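Local coordinates for protein oxidoreductase (Bordetella pertussis, PDB 3Q2K) that probably oxidises UDP-N-acetylglucosaminuronic acid with an NAD cofactor, a step toward 2,3-diacetamido-2,3-dideoxy-D-mannuronic acid, at residues C[33-38]-C[43-48]; C[124-129]-C[133-138]; C[167-172]-C[292-297]; C[180-185]-C[285-290]. All blocks are in the same frame, centred on the assembly; numbering follows the deposited sequence.

Contact 1: C[33-38]-C[43-48]; sequences FGLVGC and KNHIGA. With NAI (1,4-dihydronicotinamide adenine dinucleotide), chain U.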
# COMPACT_ATOMS: atom_id res chain seq x y z
N PHE C 33 45.62 -11.90 -22.77
CA PHE C 33 44.80 -11.60 -21.59
C PHE C 33 45.54 -10.81 -20.53
O PHE C 33 46.72 -11.04 -20.27
CB PHE C 33 44.41 -12.88 -20.85
CG PHE C 33 43.25 -13.62 -21.45
CD1 PHE C 33 41.96 -13.17 -21.27
CD2 PHE C 33 43.47 -14.78 -22.16
CE1 PHE C 33 40.90 -13.88 -21.80
CE2 PHE C 33 42.42 -15.49 -22.70
CZ PHE C 33 41.14 -15.04 -22.52
N GLY C 34 44.81 -9.93 -19.84
CA GLY C 34 45.34 -9.23 -18.68
C GLY C 34 44.47 -9.57 -17.49
O GLY C 34 43.25 -9.63 -17.63
N LEU C 35 45.10 -9.80 -16.34
CA LEU C 35 44.38 -10.08 -15.11
C LEU C 35 44.45 -8.91 -14.14
O LEU C 35 45.53 -8.39 -13.84
CB LEU C 35 44.94 -11.35 -14.47
CG LEU C 35 44.31 -11.75 -13.13
CD1 LEU C 35 42.85 -12.07 -13.34
CD2 LEU C 35 45.00 -12.98 -12.54
N VAL C 36 43.29 -8.47 -13.67
CA VAL C 36 43.19 -7.35 -12.73
C VAL C 36 42.67 -7.89 -11.40
O VAL C 36 41.52 -8.33 -11.29
CB VAL C 36 42.20 -6.31 -13.26
CG1 VAL C 36 42.14 -5.08 -12.36
CG2 VAL C 36 42.56 -5.96 -14.70
N GLY C 37 43.52 -7.85 -10.38
CA GLY C 37 43.25 -8.45 -9.07
C GLY C 37 43.95 -9.78 -8.87
O GLY C 37 43.60 -10.78 -9.50
N CYS C 38 44.93 -9.80 -7.97
CA CYS C 38 45.71 -11.02 -7.77
C CYS C 38 45.45 -11.62 -6.40
O CYS C 38 46.38 -11.90 -5.65
CB CYS C 38 47.21 -10.76 -7.91
SG CYS C 38 47.57 -10.01 -9.51
N LYS C 43 44.27 -17.34 -9.03
CA LYS C 43 44.92 -18.62 -9.30
C LYS C 43 44.16 -19.58 -10.21
O LYS C 43 44.78 -20.39 -10.91
CB LYS C 43 45.30 -19.29 -7.98
CG LYS C 43 46.70 -18.86 -7.60
CD LYS C 43 46.88 -18.74 -6.09
CE LYS C 43 48.15 -17.95 -5.79
NZ LYS C 43 48.47 -17.91 -4.34
N ASN C 44 42.83 -19.50 -10.24
CA ASN C 44 42.11 -20.35 -11.18
C ASN C 44 42.12 -19.72 -12.56
O ASN C 44 41.98 -20.41 -13.57
CB ASN C 44 40.65 -20.56 -10.77
CG ASN C 44 40.52 -20.88 -9.30
OD1 ASN C 44 39.91 -21.88 -8.93
ND2 ASN C 44 41.12 -20.04 -8.46
N HIS C 45 42.24 -18.39 -12.59
CA HIS C 45 42.23 -17.73 -13.89
C HIS C 45 43.58 -18.04 -14.51
O HIS C 45 43.63 -18.69 -15.56
CB HIS C 45 41.99 -16.23 -13.75
CG HIS C 45 40.57 -15.90 -13.44
ND1 HIS C 45 39.61 -15.79 -14.43
CD2 HIS C 45 39.92 -15.73 -12.26
CE1 HIS C 45 38.44 -15.54 -13.87
NE2 HIS C 45 38.61 -15.48 -12.56
N ILE C 46 44.64 -17.58 -13.85
CA ILE C 46 46.01 -17.86 -14.27
C ILE C 46 46.15 -19.30 -14.75
O ILE C 46 46.65 -19.58 -15.83
CB ILE C 46 47.00 -17.70 -13.10
CG1 ILE C 46 47.18 -16.24 -12.70
CG2 ILE C 46 48.37 -18.27 -13.45
CD1 ILE C 46 47.80 -16.20 -11.32
N GLY C 47 45.70 -20.27 -13.95
CA GLY C 47 45.74 -21.65 -14.40
C GLY C 47 44.77 -22.09 -15.48
O GLY C 47 44.99 -23.09 -16.17
N ALA C 48 43.67 -21.37 -15.64
CA ALA C 48 42.75 -21.77 -16.70
C ALA C 48 43.39 -21.26 -17.99
O ALA C 48 43.42 -21.97 -18.99
CB ALA C 48 41.36 -21.19 -16.52
PA NAI U . 40.19 -11.11 -3.02
O1A NAI U . 40.29 -10.20 -1.85
O2A NAI U . 41.01 -12.45 -2.65
O5B NAI U . 41.09 -10.71 -4.29
C5B NAI U . 41.18 -9.29 -4.31
C4B NAI U . 42.33 -8.72 -5.14
O4B NAI U . 41.89 -7.54 -5.83
C3B NAI U . 43.29 -8.34 -4.00
O3B NAI U . 44.58 -8.85 -4.35
C2B NAI U . 43.10 -6.80 -3.98
O2B NAI U . 44.29 -6.10 -3.61
C1B NAI U . 42.90 -6.58 -5.49
N9A NAI U . 42.40 -5.23 -5.68
C8A NAI U . 41.65 -4.48 -4.83
N7A NAI U . 41.41 -3.34 -5.41
C5A NAI U . 41.98 -3.26 -6.64
C6A NAI U . 42.05 -2.31 -7.68
N6A NAI U . 41.42 -1.09 -7.60
N1A NAI U . 42.73 -2.66 -8.77
C2A NAI U . 43.30 -3.84 -8.90
N3A NAI U . 43.26 -4.75 -7.95
C4A NAI U . 42.60 -4.51 -6.83
O3 NAI U . 38.72 -11.74 -3.16
PN NAI U . 38.47 -12.72 -4.40
O1N NAI U . 37.88 -13.95 -3.69
O2N NAI U . 39.62 -13.28 -5.26
O5D NAI U . 37.25 -12.05 -5.22
C5D NAI U . 37.33 -12.51 -6.56
C4D NAI U . 36.29 -11.80 -7.44
O4D NAI U . 35.88 -12.96 -8.20
C3D NAI U . 35.04 -11.34 -6.66
O3D NAI U . 34.03 -10.78 -7.49
C2D NAI U . 34.48 -12.72 -6.24
O2D NAI U . 33.07 -12.58 -6.15
C1D NAI U . 34.71 -13.49 -7.56
N1N NAI U . 34.94 -14.92 -7.36
C2N NAI U . 34.37 -15.75 -8.21
C3N NAI U . 34.58 -17.11 -8.05
C7N NAI U . 33.93 -18.05 -8.98
O7N NAI U . 33.75 -19.20 -8.63
N7N NAI U . 33.52 -17.59 -10.17
C4N NAI U . 35.36 -17.57 -6.99
C5N NAI U . 35.91 -16.64 -6.13
C6N NAI U . 35.69 -15.29 -6.34
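Leu35 on strand 31-36 meets Ile46 and His45 on helix 42-50, a strand-to-helix pairing inside the first beta-alpha-beta unit of the NAD-binding Rossmann fold. Two backbones whose closest CA atoms, those of Leu35 and Ile46, stand 8.0 Å apart are bridged by side chains alone. Phe33 sets its ring edge-to-face with Tyr325 of helix 321-333. With CG anti to its backbone N (chi1 178°), Leu35 reaches the helix with both methyls. Leu35 CD2 lies 3.9 Å from Ile46 CG1, the two side chains crossing at about a right angle, and Leu35 CD1 approaches His45 CB at 4.3 Å. Leu58 touches both Leu35 and Ile46, so strand 56-62 joins the apolar cluster. The His45 ring is fixed at both nitrogens, ND1 by Tyr325 and NE2 by Glu122, which itself bonds the cofactor; His45 is thus a second-shell residue of the NADH site. Past Leu35 the strand runs into the dinucleotide. Val36 CG1 lies 3.9 Å from NAI C2A of the adenine, and Gly37, at phi 102°, brings its CA to 3.6 Å from NAI O4B. Cys38 N donates a hydrogen bond to Asp63 OD2, and Cys38 C comes within 3.6 Å of ribose atom O3B.

Contact 2: C[124-129]-C[133-138]; sequences PMATRW and KRMVKA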
# COMPACT_ATOMS: atom_id res chain seq x y z
N PRO C 124 29.63 -11.37 -9.19
CA PRO C 124 28.63 -11.04 -10.19
C PRO C 124 29.13 -9.77 -10.87
O PRO C 124 30.11 -9.17 -10.41
CB PRO C 124 27.42 -10.70 -9.31
CG PRO C 124 28.07 -9.97 -8.17
CD PRO C 124 29.36 -10.72 -7.89
N MET C 125 28.47 -9.31 -11.92
CA MET C 125 29.06 -8.22 -12.70
C MET C 125 29.04 -6.90 -11.93
O MET C 125 29.77 -5.97 -12.28
CB MET C 125 28.31 -8.04 -14.03
CG MET C 125 26.80 -7.78 -13.93
SD MET C 125 25.89 -8.01 -15.49
CE MET C 125 26.82 -6.86 -16.52
N ALA C 126 28.14 -6.76 -10.96
CA ALA C 126 28.15 -5.55 -10.14
C ALA C 126 27.34 -5.88 -8.89
O ALA C 126 26.89 -7.02 -8.75
CB ALA C 126 27.48 -4.41 -10.88
N THR C 127 27.22 -4.93 -7.98
CA THR C 127 26.42 -5.08 -6.77
C THR C 127 25.22 -4.13 -6.85
O THR C 127 24.30 -4.20 -6.04
CB THR C 127 27.28 -4.71 -5.53
OG1 THR C 127 27.84 -3.42 -5.81
CG2 THR C 127 28.47 -5.63 -5.35
N ARG C 128 25.22 -3.22 -7.82
CA ARG C 128 24.09 -2.31 -8.00
C ARG C 128 23.46 -2.39 -9.38
O ARG C 128 24.18 -2.48 -10.38
CB ARG C 128 24.53 -0.88 -7.69
CG ARG C 128 24.84 -0.72 -6.21
CD ARG C 128 25.88 0.35 -5.97
NE ARG C 128 25.99 0.63 -4.54
CZ ARG C 128 26.52 1.72 -4.00
NH1 ARG C 128 27.03 2.70 -4.72
NH2 ARG C 128 26.54 1.87 -2.68
N TRP C 129 22.14 -2.38 -9.44
CA TRP C 129 21.48 -2.52 -10.73
C TRP C 129 21.98 -1.52 -11.77
O TRP C 129 22.42 -1.86 -12.87
CB TRP C 129 19.96 -2.46 -10.56
CG TRP C 129 19.14 -2.49 -11.81
CD1 TRP C 129 18.25 -1.52 -12.20
CD2 TRP C 129 19.10 -3.50 -12.82
NE1 TRP C 129 17.68 -1.87 -13.40
CE2 TRP C 129 18.19 -3.07 -13.81
CE3 TRP C 129 19.78 -4.71 -13.01
CZ2 TRP C 129 17.91 -3.82 -14.96
CZ3 TRP C 129 19.47 -5.48 -14.14
CH2 TRP C 129 18.56 -5.02 -15.10
N LYS C 133 23.80 -2.02 -15.53
CA LYS C 133 23.36 -1.41 -16.78
C LYS C 133 24.41 -0.53 -17.47
O LYS C 133 24.60 -0.57 -18.68
CB LYS C 133 22.04 -0.67 -16.64
CG LYS C 133 20.83 -1.59 -16.47
CD LYS C 133 19.48 -0.88 -16.55
CE LYS C 133 19.46 0.19 -15.48
NZ LYS C 133 18.12 0.72 -15.11
N ARG C 134 25.10 0.31 -16.69
CA ARG C 134 26.11 1.21 -17.24
C ARG C 134 27.29 0.43 -17.80
O ARG C 134 27.78 0.78 -18.87
CB ARG C 134 26.59 2.15 -16.14
CG ARG C 134 26.36 3.62 -16.42
CD ARG C 134 27.21 4.38 -15.41
NE ARG C 134 26.94 3.95 -14.04
CZ ARG C 134 25.84 4.21 -13.34
NH1 ARG C 134 25.71 3.75 -12.10
NH2 ARG C 134 24.83 4.91 -13.85
N MET C 135 27.73 -0.63 -17.12
CA MET C 135 28.78 -1.51 -17.65
C MET C 135 28.35 -1.96 -19.04
O MET C 135 29.08 -1.76 -20.01
CB MET C 135 28.93 -2.82 -16.87
CG MET C 135 29.38 -2.75 -15.43
SD MET C 135 29.21 -4.46 -14.89
CE MET C 135 30.60 -5.22 -15.73
N VAL C 136 27.21 -2.64 -19.15
CA VAL C 136 26.69 -3.07 -20.45
C VAL C 136 26.57 -1.99 -21.53
O VAL C 136 26.95 -2.14 -22.69
CB VAL C 136 25.31 -3.73 -20.30
CG1 VAL C 136 24.80 -4.26 -21.64
CG2 VAL C 136 25.44 -4.84 -19.28
N LYS C 137 26.00 -0.85 -21.17
CA LYS C 137 25.94 0.15 -22.22
C LYS C 137 27.35 0.49 -22.71
O LYS C 137 27.60 0.60 -23.91
CB LYS C 137 25.13 1.38 -21.82
CG LYS C 137 25.82 2.31 -20.83
CD LYS C 137 24.85 3.39 -20.37
CE LYS C 137 25.56 4.46 -19.54
NZ LYS C 137 24.63 5.56 -19.16
N ALA C 138 28.30 0.60 -21.78
CA ALA C 138 29.61 1.11 -22.15
C ALA C 138 30.29 0.18 -23.14
O ALA C 138 30.81 0.63 -24.17
CB ALA C 138 30.49 1.29 -20.92
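Lys133 lays its aliphatic chain over one face of the Trp129 indole. Its CG stands 4.2 Å from the centroid of the six-membered ring and 19° off the ring normal, which meets the geometry of a CH-pi contact; farther out, CD rides 3.3 Å above the plane, displaced toward the rim. A bend at chi3 (-58°) carries the chain end across to the pyrrole side, where NZ comes within 3.1 Å of Trp129 NE1. Both are donors, so this is proximity and not a bond: NE1 gives its hydrogen to the backbone O of Asp370, whereas NZ forms a salt bridge with Glu130 and only a long, weak ion pair with the C-terminal carboxylate of Asp370. Beneath the side chains Lys133 N donates to Trp129 O over 3.0 Å at 169°, the i to i+4 bond of a first helical turn, with Arg128 as N-cap. The segments thus form the entry into helix 129-142 of the Rossmann domain, reached from strand 118-121 through the cis peptide before Pro124; Lys123, the residue preceding it, belongs to the NADH site. Deeper in, the methionines interlock. Met135 SD sits 3.1 Å from Met125 O, a close sulfur-oxygen approach, and Met135 also packs on Pro106 and Ala109 of helix 105-114. Met125 CE, at the end of a chain likewise bent at chi3, touches both Met135 SD, at 3.8 Å, and Val136 CG2, at 3.7 Å. Ala126 CB borders the same Met135 SD at 4.4 Å.

Contact 3: C[167-172]-C[292-297]; sequences QGRFGR and DEWKFA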
# COMPACT_ATOMS: atom_id res chain seq x y z
N GLN C 167 14.10 -29.44 -24.81
CA GLN C 167 13.32 -30.24 -25.75
C GLN C 167 11.94 -30.58 -25.21
O GLN C 167 11.38 -31.62 -25.58
CB GLN C 167 14.03 -31.57 -25.98
CG GLN C 167 15.46 -31.39 -26.46
CD GLN C 167 16.29 -32.57 -26.02
OE1 GLN C 167 15.78 -33.50 -25.39
NE2 GLN C 167 17.58 -32.52 -26.34
N GLY C 168 11.43 -29.76 -24.30
CA GLY C 168 10.09 -30.00 -23.77
C GLY C 168 9.88 -31.30 -23.02
O GLY C 168 8.73 -31.66 -22.81
N ARG C 169 10.92 -32.01 -22.59
CA ARG C 169 10.69 -33.24 -21.82
C ARG C 169 9.99 -33.14 -20.47
O ARG C 169 9.45 -34.12 -19.96
CB ARG C 169 12.00 -34.01 -21.66
CG ARG C 169 12.65 -34.33 -23.00
CD ARG C 169 13.99 -35.02 -22.81
NE ARG C 169 13.81 -36.28 -22.09
CZ ARG C 169 14.77 -36.95 -21.46
NH1 ARG C 169 14.48 -38.09 -20.84
NH2 ARG C 169 16.00 -36.46 -21.43
N PHE C 170 10.00 -31.98 -19.82
CA PHE C 170 9.32 -31.84 -18.54
C PHE C 170 7.84 -31.57 -18.69
O PHE C 170 7.10 -31.70 -17.72
CB PHE C 170 9.86 -30.65 -17.74
CG PHE C 170 11.12 -30.97 -17.02
CD1 PHE C 170 11.06 -31.51 -15.74
CD2 PHE C 170 12.35 -30.72 -17.60
CE1 PHE C 170 12.23 -31.75 -15.06
CE2 PHE C 170 13.52 -30.99 -16.93
CZ PHE C 170 13.46 -31.53 -15.66
N GLY C 171 7.41 -31.25 -19.91
CA GLY C 171 6.09 -30.66 -20.08
C GLY C 171 6.03 -29.35 -19.30
O GLY C 171 7.05 -28.71 -19.00
N ARG C 172 4.81 -28.97 -18.94
CA ARG C 172 4.55 -27.79 -18.13
C ARG C 172 5.37 -27.92 -16.84
O ARG C 172 5.17 -28.90 -16.13
CB ARG C 172 3.06 -27.80 -17.79
CG ARG C 172 2.51 -26.59 -17.07
CD ARG C 172 2.83 -25.38 -17.92
NE ARG C 172 2.47 -24.17 -17.20
CZ ARG C 172 1.21 -23.83 -16.94
NH1 ARG C 172 0.95 -22.69 -16.32
NH2 ARG C 172 0.24 -24.65 -17.32
N ASP C 292 20.59 -36.76 -8.55
CA ASP C 292 19.99 -37.80 -7.71
C ASP C 292 18.69 -38.40 -8.20
O ASP C 292 18.47 -39.61 -8.06
CB ASP C 292 19.76 -37.32 -6.27
CG ASP C 292 21.06 -37.10 -5.54
OD1 ASP C 292 21.99 -37.92 -5.68
OD2 ASP C 292 21.12 -36.06 -4.85
N GLU C 293 17.79 -37.58 -8.73
CA GLU C 293 16.50 -38.12 -9.17
C GLU C 293 16.37 -37.70 -10.63
O GLU C 293 16.86 -36.67 -11.09
CB GLU C 293 15.34 -37.64 -8.29
CG GLU C 293 14.32 -38.72 -7.92
CD GLU C 293 14.65 -39.51 -6.66
OE1 GLU C 293 15.44 -39.02 -5.82
OE2 GLU C 293 14.10 -40.62 -6.50
N TRP C 294 15.77 -38.58 -11.42
CA TRP C 294 15.75 -38.27 -12.84
C TRP C 294 14.73 -39.24 -13.43
O TRP C 294 15.04 -40.42 -13.62
CB TRP C 294 17.16 -38.34 -13.42
CG TRP C 294 17.26 -38.21 -14.92
CD1 TRP C 294 16.85 -39.13 -15.85
CD2 TRP C 294 17.75 -37.09 -15.67
NE1 TRP C 294 17.08 -38.65 -17.13
CE2 TRP C 294 17.61 -37.40 -17.04
CE3 TRP C 294 18.26 -35.84 -15.31
CZ2 TRP C 294 17.99 -36.51 -18.05
CZ3 TRP C 294 18.61 -34.95 -16.31
CH2 TRP C 294 18.49 -35.29 -17.67
N LYS C 295 13.51 -38.76 -13.63
CA LYS C 295 12.39 -39.55 -14.11
C LYS C 295 11.59 -38.76 -15.14
O LYS C 295 11.22 -37.65 -14.78
CB LYS C 295 11.47 -39.81 -12.92
CG LYS C 295 12.18 -40.34 -11.68
CD LYS C 295 11.36 -40.01 -10.44
CE LYS C 295 11.63 -40.92 -9.25
NZ LYS C 295 10.39 -40.89 -8.42
N PHE C 296 11.33 -39.33 -16.32
CA PHE C 296 10.65 -38.74 -17.47
C PHE C 296 9.64 -39.67 -18.13
O PHE C 296 9.80 -40.88 -18.11
CB PHE C 296 11.66 -38.31 -18.54
CG PHE C 296 12.44 -37.09 -18.13
CD1 PHE C 296 11.86 -35.83 -18.17
CD2 PHE C 296 13.74 -37.23 -17.70
CE1 PHE C 296 12.57 -34.71 -17.74
CE2 PHE C 296 14.46 -36.13 -17.25
CZ PHE C 296 13.88 -34.86 -17.29
N ALA C 297 8.56 -39.14 -18.71
CA ALA C 297 7.52 -40.03 -19.23
C ALA C 297 8.04 -40.83 -20.42
O ALA C 297 7.51 -41.89 -20.75
CB ALA C 297 6.29 -39.26 -19.65
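Arg169 and Phe170 take hold of Phe296 from two directions, the guanidinium over a ring face and the phenyl at the ring edge. Arg169 leaves the backbone with CG anti to its carbonyl carbon (chi1 -57°), runs extended through chi2, then bends at chi3; that bend swings CZ to 4.2 Å from the Phe296 centroid, 22° off its normal, a cation-pi contact. The stacking is not flat, since the planes are 38° apart, and Arg169 NH1 dips closest, 3.3 Å from Phe296 CD2. NH1 also forms a salt bridge with Asp303, whose same carboxylate oxygen accepts Trp294 NE1. Sharing this acceptor probably helps hold the guanidinium beside the indole, with Arg169 NH2 3.9 Å from Trp294 CZ2. On the Phe170 side the pair is T-shaped: the edge of Phe296 points at the face of Phe170, with centroids 5.0 Å apart, and Phe296 CE1 stands 3.7 Å above the ring centre. Gly168, with positive phi, closes helix 156-166 in a Schellman motif, and a type I turn from Gly168 to Gly171 presents the two gripping residues. Phe296 packs on Ala164 and Trp294 on Leu160, both of that helix. Turn and helix together thus pack against strand 290-296, an outermost strand within the chain, in the C-terminal alpha/beta domain of the Gfo/Idh/MocA family.

Contact 4: C[180-185]-C[285-290]; sequences VFWTRP and GVAVNR. With HP7 ((2S,3S,4R,5R,6R)-5-acetamido-6-[[[(2R,3S,4R,5R)-5-(2,4-dioxopyrimidin-1-yl)-3,4-dihydroxy-oxolan-2-yl]methoxy-hydroxy-phosphoryl]oxy-hydroxy-phosphoryl]oxy-3,4-dihydroxy-oxane-2-carboxylic acid), chain V.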
# COMPACT_ATOMS: atom_id res chain seq x y z
N VAL C 180 21.01 -23.44 -1.12
CA VAL C 180 22.43 -23.23 -0.94
C VAL C 180 22.75 -23.16 0.55
O VAL C 180 22.67 -22.09 1.17
CB VAL C 180 22.98 -21.99 -1.67
CG1 VAL C 180 24.48 -21.99 -1.52
CG2 VAL C 180 22.63 -22.05 -3.16
N PHE C 181 23.15 -24.31 1.08
CA PHE C 181 23.36 -24.44 2.52
C PHE C 181 24.86 -24.58 2.73
O PHE C 181 25.37 -25.69 2.76
CB PHE C 181 22.64 -25.70 3.03
CG PHE C 181 21.15 -25.63 2.90
CD1 PHE C 181 20.50 -24.40 2.82
CD2 PHE C 181 20.36 -26.77 2.89
CE1 PHE C 181 19.13 -24.31 2.73
CE2 PHE C 181 18.98 -26.69 2.76
CZ PHE C 181 18.36 -25.46 2.69
N TRP C 182 25.55 -23.45 2.87
CA TRP C 182 27.00 -23.49 2.80
C TRP C 182 27.52 -22.95 4.12
O TRP C 182 26.71 -22.65 5.00
CB TRP C 182 27.48 -22.68 1.59
CG TRP C 182 27.44 -23.41 0.27
CD1 TRP C 182 26.92 -24.65 0.03
CD2 TRP C 182 27.90 -22.92 -1.00
NE1 TRP C 182 27.06 -24.99 -1.30
CE2 TRP C 182 27.65 -23.93 -1.95
CE3 TRP C 182 28.52 -21.74 -1.41
CZ2 TRP C 182 28.00 -23.79 -3.29
CZ3 TRP C 182 28.89 -21.61 -2.75
CH2 TRP C 182 28.60 -22.62 -3.67
N THR C 183 28.85 -22.88 4.25
CA THR C 183 29.54 -22.46 5.47
C THR C 183 30.58 -21.35 5.30
O THR C 183 31.57 -21.45 4.56
CB THR C 183 30.19 -23.64 6.21
OG1 THR C 183 29.23 -24.70 6.31
CG2 THR C 183 30.69 -23.23 7.60
N ARG C 184 30.37 -20.24 5.99
CA ARG C 184 31.37 -19.20 5.89
C ARG C 184 31.50 -18.66 7.31
O ARG C 184 30.57 -18.04 7.83
CB ARG C 184 31.03 -18.10 4.88
CG ARG C 184 30.80 -18.58 3.46
CD ARG C 184 32.14 -18.80 2.81
NE ARG C 184 32.07 -18.90 1.36
CZ ARG C 184 31.84 -20.04 0.72
NH1 ARG C 184 31.84 -20.12 -0.60
NH2 ARG C 184 31.59 -21.09 1.49
N PRO C 185 32.65 -18.91 7.96
CA PRO C 185 32.91 -18.49 9.33
C PRO C 185 33.33 -17.03 9.40
O PRO C 185 33.61 -16.39 8.39
CB PRO C 185 34.05 -19.41 9.75
CG PRO C 185 34.76 -19.74 8.48
CD PRO C 185 33.85 -19.48 7.32
N GLY C 285 24.25 -32.76 -4.23
CA GLY C 285 25.66 -32.59 -3.97
C GLY C 285 25.87 -31.30 -3.21
O GLY C 285 24.90 -30.60 -2.87
N VAL C 286 27.12 -30.96 -2.92
CA VAL C 286 27.42 -29.64 -2.37
C VAL C 286 27.29 -28.49 -3.36
O VAL C 286 27.17 -27.32 -2.95
CB VAL C 286 28.78 -29.62 -1.64
CG1 VAL C 286 28.77 -30.67 -0.54
CG2 VAL C 286 29.93 -29.85 -2.61
N ALA C 287 27.28 -28.83 -4.64
CA ALA C 287 27.36 -27.85 -5.73
C ALA C 287 26.75 -28.32 -7.05
O ALA C 287 27.42 -28.31 -8.07
CB ALA C 287 28.78 -27.33 -5.93
N VAL C 288 25.51 -28.79 -7.01
CA VAL C 288 24.76 -29.21 -8.20
C VAL C 288 25.71 -30.05 -9.03
O VAL C 288 25.82 -29.84 -10.23
CB VAL C 288 24.11 -28.06 -9.02
CG1 VAL C 288 22.85 -27.53 -8.32
CG2 VAL C 288 25.11 -26.95 -9.30
N ASN C 289 26.34 -31.03 -8.40
CA ASN C 289 27.39 -31.80 -9.04
C ASN C 289 27.01 -33.27 -9.11
O ASN C 289 27.77 -34.10 -9.61
CB ASN C 289 28.68 -31.68 -8.23
CG ASN C 289 28.44 -31.93 -6.75
OD1 ASN C 289 27.94 -31.06 -6.03
ND2 ASN C 289 28.75 -33.14 -6.31
N ARG C 290 25.83 -33.60 -8.60
CA ARG C 290 25.43 -35.00 -8.60
C ARG C 290 23.92 -35.16 -8.78
O ARG C 290 23.13 -34.81 -7.90
CB ARG C 290 25.83 -35.69 -7.30
CG ARG C 290 25.16 -37.06 -7.22
CD ARG C 290 25.52 -37.84 -5.97
NE ARG C 290 24.53 -37.48 -4.95
CZ ARG C 290 24.85 -36.78 -3.87
NH1 ARG C 290 26.12 -36.45 -3.68
NH2 ARG C 290 23.92 -36.46 -2.99
N1 HP7 V . 34.44 -22.68 3.50
C2 HP7 V . 34.24 -23.12 4.75
O2 HP7 V . 34.54 -22.52 5.80
N3 HP7 V . 33.65 -24.31 4.94
C4 HP7 V . 33.27 -25.05 3.87
O4 HP7 V . 32.69 -26.12 4.15
C5 HP7 V . 33.47 -24.61 2.57
C6 HP7 V . 34.09 -23.37 2.40
PA HP7 V . 35.69 -22.36 -1.49
PB HP7 V . 35.28 -21.35 -4.14
O'P HP7 V . 33.03 -17.74 -0.79
O'Q HP7 V . 34.21 -16.25 -1.75
C1' HP7 V . 32.94 -20.17 -4.13
O1A HP7 V . 34.96 -23.68 -1.59
O1B HP7 V . 34.84 -22.66 -4.74
C1C HP7 V . 35.08 -21.37 3.35
C2' HP7 V . 32.01 -19.59 -5.20
N2' HP7 V . 32.12 -20.20 -6.52
O2A HP7 V . 37.20 -22.26 -1.48
O2B HP7 V . 36.65 -20.76 -4.33
C2C HP7 V . 36.58 -21.55 3.20
O2C HP7 V . 37.19 -20.43 3.84
C3' HP7 V . 32.38 -18.13 -5.42
O3' HP7 V . 31.60 -17.45 -6.41
O3A HP7 V . 35.00 -21.36 -2.55
O3B HP7 V . 34.25 -20.23 -4.69
C3C HP7 V . 36.75 -21.21 1.73
O3C HP7 V . 38.08 -20.72 1.56
C4' HP7 V . 32.37 -17.46 -4.04
O4' HP7 V . 32.73 -16.09 -4.28
C4C HP7 V . 35.71 -20.12 1.48
O4C HP7 V . 34.61 -20.71 2.17
C5' HP7 V . 33.44 -18.07 -3.14
O5' HP7 V . 33.03 -19.41 -2.91
C5C HP7 V . 35.36 -20.19 0.00
O5C HP7 V . 35.12 -21.59 -0.20
C6' HP7 V . 33.56 -17.32 -1.84
C7' HP7 V . 31.45 -21.30 -6.85
O7' HP7 V . 30.64 -21.72 -6.03
C8' HP7 V . 31.67 -21.99 -8.16
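Trp182 and Val286 join two loops at one end of the mixed sheet in the C-terminal alpha/beta domain, in the wall of the UDP-sugar pocket. One hydrogen bond spans the segments: Trp182 NE1 donates to Val286 O over 2.9 Å at 149°, the acceptor lying near the indole plane. The receiving loop is braced from within, Ala287 N bonding Asn289 OD1 at 2.7 Å; Asn289 also forms, with Arg290, a classic beta bulge.

Apolar contact is slight by comparison. Trp182 CZ2 approaches Ala287 CB at 4.5 Å, while from its own segment Val180 CG1 sits over the centre of an indole face, helping to fix the ring. Tyr212 of helix 210-220 packs on both Val180 and Ala287.

Ionic and polar contacts with the ligand fall to Arg184. Bent at chi2 (-80°), Arg184 directs NE and NH1 to one carboxylate oxygen, O'P, at 2.6 and 2.7 Å; O'P lies in the guanidinium plane, and the bonds are pinched to about 133°. NH1 adds a weak bond to the sugar ring oxygen O5'. Arg184 NH2 turns back to Thr183 O at 3.1 Å, from above the carbonyl plane, which probably limits rotation of the group. Ribose O4C lies over a guanidinium face, and Tyr188 makes a cation-pi contact with the arginine. At the far rim of the indole, Trp182 CH2 comes within 3.2 Å of the acetamido oxygen O7' of the ligand.

How the contacts relate
Contacts 1 and 2 both belong to the Rossmann domain, their centres 21 Å apart and their nearest atoms about 10 Å. Contact 1 touches the NADH directly, whereas the Met125 side chain of contact 2 stays about 9 Å from it. Contacts 3 and 4 belong to the C-terminal domain and reach the same mixed sheet, with centres 24 Å apart; 285-290 leads almost at once into 292-297. Contact 4 meets the UDP-sugar from the C-terminal domain, and its Trp182 side chain is about 8 Å from the NADH. Contacts 1 and 4 are about 12 Å apart at nearest atoms. Contact 3, 39 Å from contact 1 between centres, lies away from both ligands.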